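Local coordinates for flocculation protein FLO11 (Saccharomyces cerevisiae, PDB 4UYS) that mediates homotypic adhesion between yeast cells in flocculation through its Flo11 domain, the part held here, and supports invasive growth, pseudohyphae and biofilm formation, at residues Phe20-Asp25 against His158-Phe163. Residues are numbered along the deposited sequence; the frame is centred on the assembly and turned at random.
Sequences FNWHMD and HSQTDF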
# COMPACT_ATOMS: atom_id res chain seq x y z
N PHE A 20 -6.23 -2.72 -12.55
CA PHE A 20 -6.33 -3.06 -11.14
C PHE A 20 -7.73 -2.97 -10.58
O PHE A 20 -7.98 -3.42 -9.49
CB PHE A 20 -5.38 -2.20 -10.29
CG PHE A 20 -3.94 -2.36 -10.68
CD1 PHE A 20 -3.20 -3.41 -10.15
CD2 PHE A 20 -3.33 -1.51 -11.58
CE1 PHE A 20 -1.88 -3.58 -10.53
CE2 PHE A 20 -2.01 -1.68 -11.96
CZ PHE A 20 -1.29 -2.72 -11.42
N ASN A 21 -8.64 -2.38 -11.33
CA ASN A 21 -10.01 -2.24 -10.83
C ASN A 21 -10.80 -3.51 -10.83
O ASN A 21 -11.69 -3.70 -10.03
CB ASN A 21 -10.74 -1.21 -11.66
CG ASN A 21 -10.30 0.18 -11.33
OD1 ASN A 21 -9.87 0.44 -10.20
ND2 ASN A 21 -10.40 1.07 -12.30
N TRP A 22 -10.50 -4.37 -11.77
CA TRP A 22 -11.28 -5.57 -11.96
C TRP A 22 -11.30 -6.43 -10.69
O TRP A 22 -12.32 -6.95 -10.30
CB TRP A 22 -10.67 -6.26 -13.16
CG TRP A 22 -11.26 -7.54 -13.49
CD1 TRP A 22 -12.31 -7.76 -14.32
CD2 TRP A 22 -10.81 -8.81 -13.04
NE1 TRP A 22 -12.56 -9.11 -14.40
CE2 TRP A 22 -11.65 -9.77 -13.63
CE3 TRP A 22 -9.78 -9.22 -12.20
CZ2 TRP A 22 -11.50 -11.13 -13.38
CZ3 TRP A 22 -9.62 -10.58 -11.96
CH2 TRP A 22 -10.48 -11.52 -12.55
N HIS A 23 -10.17 -6.49 -10.02
CA HIS A 23 -10.08 -7.31 -8.87
C HIS A 23 -10.98 -6.84 -7.70
O HIS A 23 -11.61 -7.61 -7.01
CB HIS A 23 -8.60 -7.38 -8.53
CG HIS A 23 -8.28 -8.50 -7.63
ND1 HIS A 23 -7.96 -8.30 -6.31
CD2 HIS A 23 -8.29 -9.83 -7.85
CE1 HIS A 23 -7.76 -9.48 -5.75
NE2 HIS A 23 -7.95 -10.42 -6.66
N MET A 24 -11.02 -5.53 -7.46
CA MET A 24 -11.95 -4.92 -6.53
C MET A 24 -13.40 -5.00 -6.98
O MET A 24 -14.25 -5.37 -6.18
CB MET A 24 -11.52 -3.47 -6.27
CG MET A 24 -10.25 -3.42 -5.42
SD MET A 24 -9.44 -1.81 -5.26
CE MET A 24 -8.79 -1.59 -6.90
N ASP A 25 -13.67 -4.66 -8.23
CA ASP A 25 -15.02 -4.71 -8.75
C ASP A 25 -15.62 -6.11 -8.57
O ASP A 25 -16.76 -6.25 -8.15
CB ASP A 25 -15.03 -4.33 -10.22
CG ASP A 25 -14.74 -2.85 -10.47
OD1 ASP A 25 -14.74 -2.01 -9.54
OD2 ASP A 25 -14.45 -2.53 -11.63
N HIS A 158 -5.88 -8.03 -16.76
CA HIS A 158 -6.42 -7.70 -15.44
C HIS A 158 -5.44 -8.17 -14.39
O HIS A 158 -5.01 -9.31 -14.38
CB HIS A 158 -7.75 -8.39 -15.13
CG HIS A 158 -8.80 -8.21 -16.14
ND1 HIS A 158 -9.33 -9.30 -16.77
CD2 HIS A 158 -9.43 -7.12 -16.62
CE1 HIS A 158 -10.25 -8.89 -17.60
NE2 HIS A 158 -10.32 -7.57 -17.55
N SER A 159 -5.09 -7.32 -13.43
CA SER A 159 -4.31 -7.78 -12.32
C SER A 159 -5.14 -8.61 -11.37
O SER A 159 -6.35 -8.39 -11.25
CB SER A 159 -3.73 -6.62 -11.51
OG SER A 159 -2.74 -7.13 -10.67
N GLN A 160 -4.52 -9.57 -10.70
CA GLN A 160 -5.12 -10.21 -9.56
C GLN A 160 -4.73 -9.53 -8.25
O GLN A 160 -5.16 -9.96 -7.19
CB GLN A 160 -4.74 -11.68 -9.50
CG GLN A 160 -5.01 -12.48 -10.73
CD GLN A 160 -6.47 -12.78 -10.92
OE1 GLN A 160 -7.34 -12.41 -10.11
NE2 GLN A 160 -6.76 -13.45 -12.02
N THR A 161 -3.92 -8.50 -8.34
CA THR A 161 -3.67 -7.57 -7.26
C THR A 161 -4.51 -6.31 -7.43
O THR A 161 -5.11 -6.11 -8.51
CB THR A 161 -2.19 -7.15 -7.13
OG1 THR A 161 -1.90 -6.30 -8.26
CG2 THR A 161 -1.27 -8.34 -7.16
N ASP A 162 -4.54 -5.49 -6.37
CA ASP A 162 -5.33 -4.27 -6.37
C ASP A 162 -4.57 -3.01 -6.66
O ASP A 162 -5.18 -2.00 -6.99
CB ASP A 162 -6.06 -4.17 -5.05
CG ASP A 162 -6.79 -5.44 -4.75
OD1 ASP A 162 -7.79 -5.69 -5.47
OD2 ASP A 162 -6.36 -6.22 -3.86
N PHE A 163 -3.24 -3.06 -6.47
CA PHE A 163 -2.37 -1.91 -6.60
C PHE A 163 -1.12 -2.35 -7.32
O PHE A 163 -0.71 -3.50 -7.19
CB PHE A 163 -1.91 -1.43 -5.21
CG PHE A 163 -3.00 -1.06 -4.25
CD1 PHE A 163 -4.02 -0.16 -4.55
CD2 PHE A 163 -2.91 -1.51 -2.93
CE1 PHE A 163 -4.94 0.20 -3.60
CE2 PHE A 163 -3.83 -1.13 -1.97
CZ PHE A 163 -4.82 -0.25 -2.31
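D162 OD1 accepts a 2.7 Å hydrogen bond from H23 ND1, nearly straight at 165°. The oxygen lies in the imidazole plane, whereas the N-H reaches the carboxylate from above its plane. M24 CG packs against the same oxygen, and OD2 takes the backbone N-H of S147, tying the carboxylate to strand 143-147. With CG anti to the backbone N (chi1 -162°), the H23 ring extends across the loop and lays one face over the Q160 carbonyl, with NE2 2.9 Å from Q160 O at an angle too poor for a hydrogen bond. One residue earlier, W22 lays its five-membered ring face to face on the H158 imidazole, centroids 3.8 Å apart and planes 10° from parallel; D154 holds H158 ND1. Q160 OE1 meets the indole at its edge, 3.5 Å from W22 CZ3. With an alanine in place of W22, H158 would probably lose its stacking partner and Q160 OE1 the indole edge beside it. Further back along the chain, F20 rests CD1 on S159 CB (3.5 Å) and turns its ring edge to T161 OG1. The contact thus pins the short helix to the loop before strand 166-169, and the carboxylate probably favours a proton on ND1 of H23.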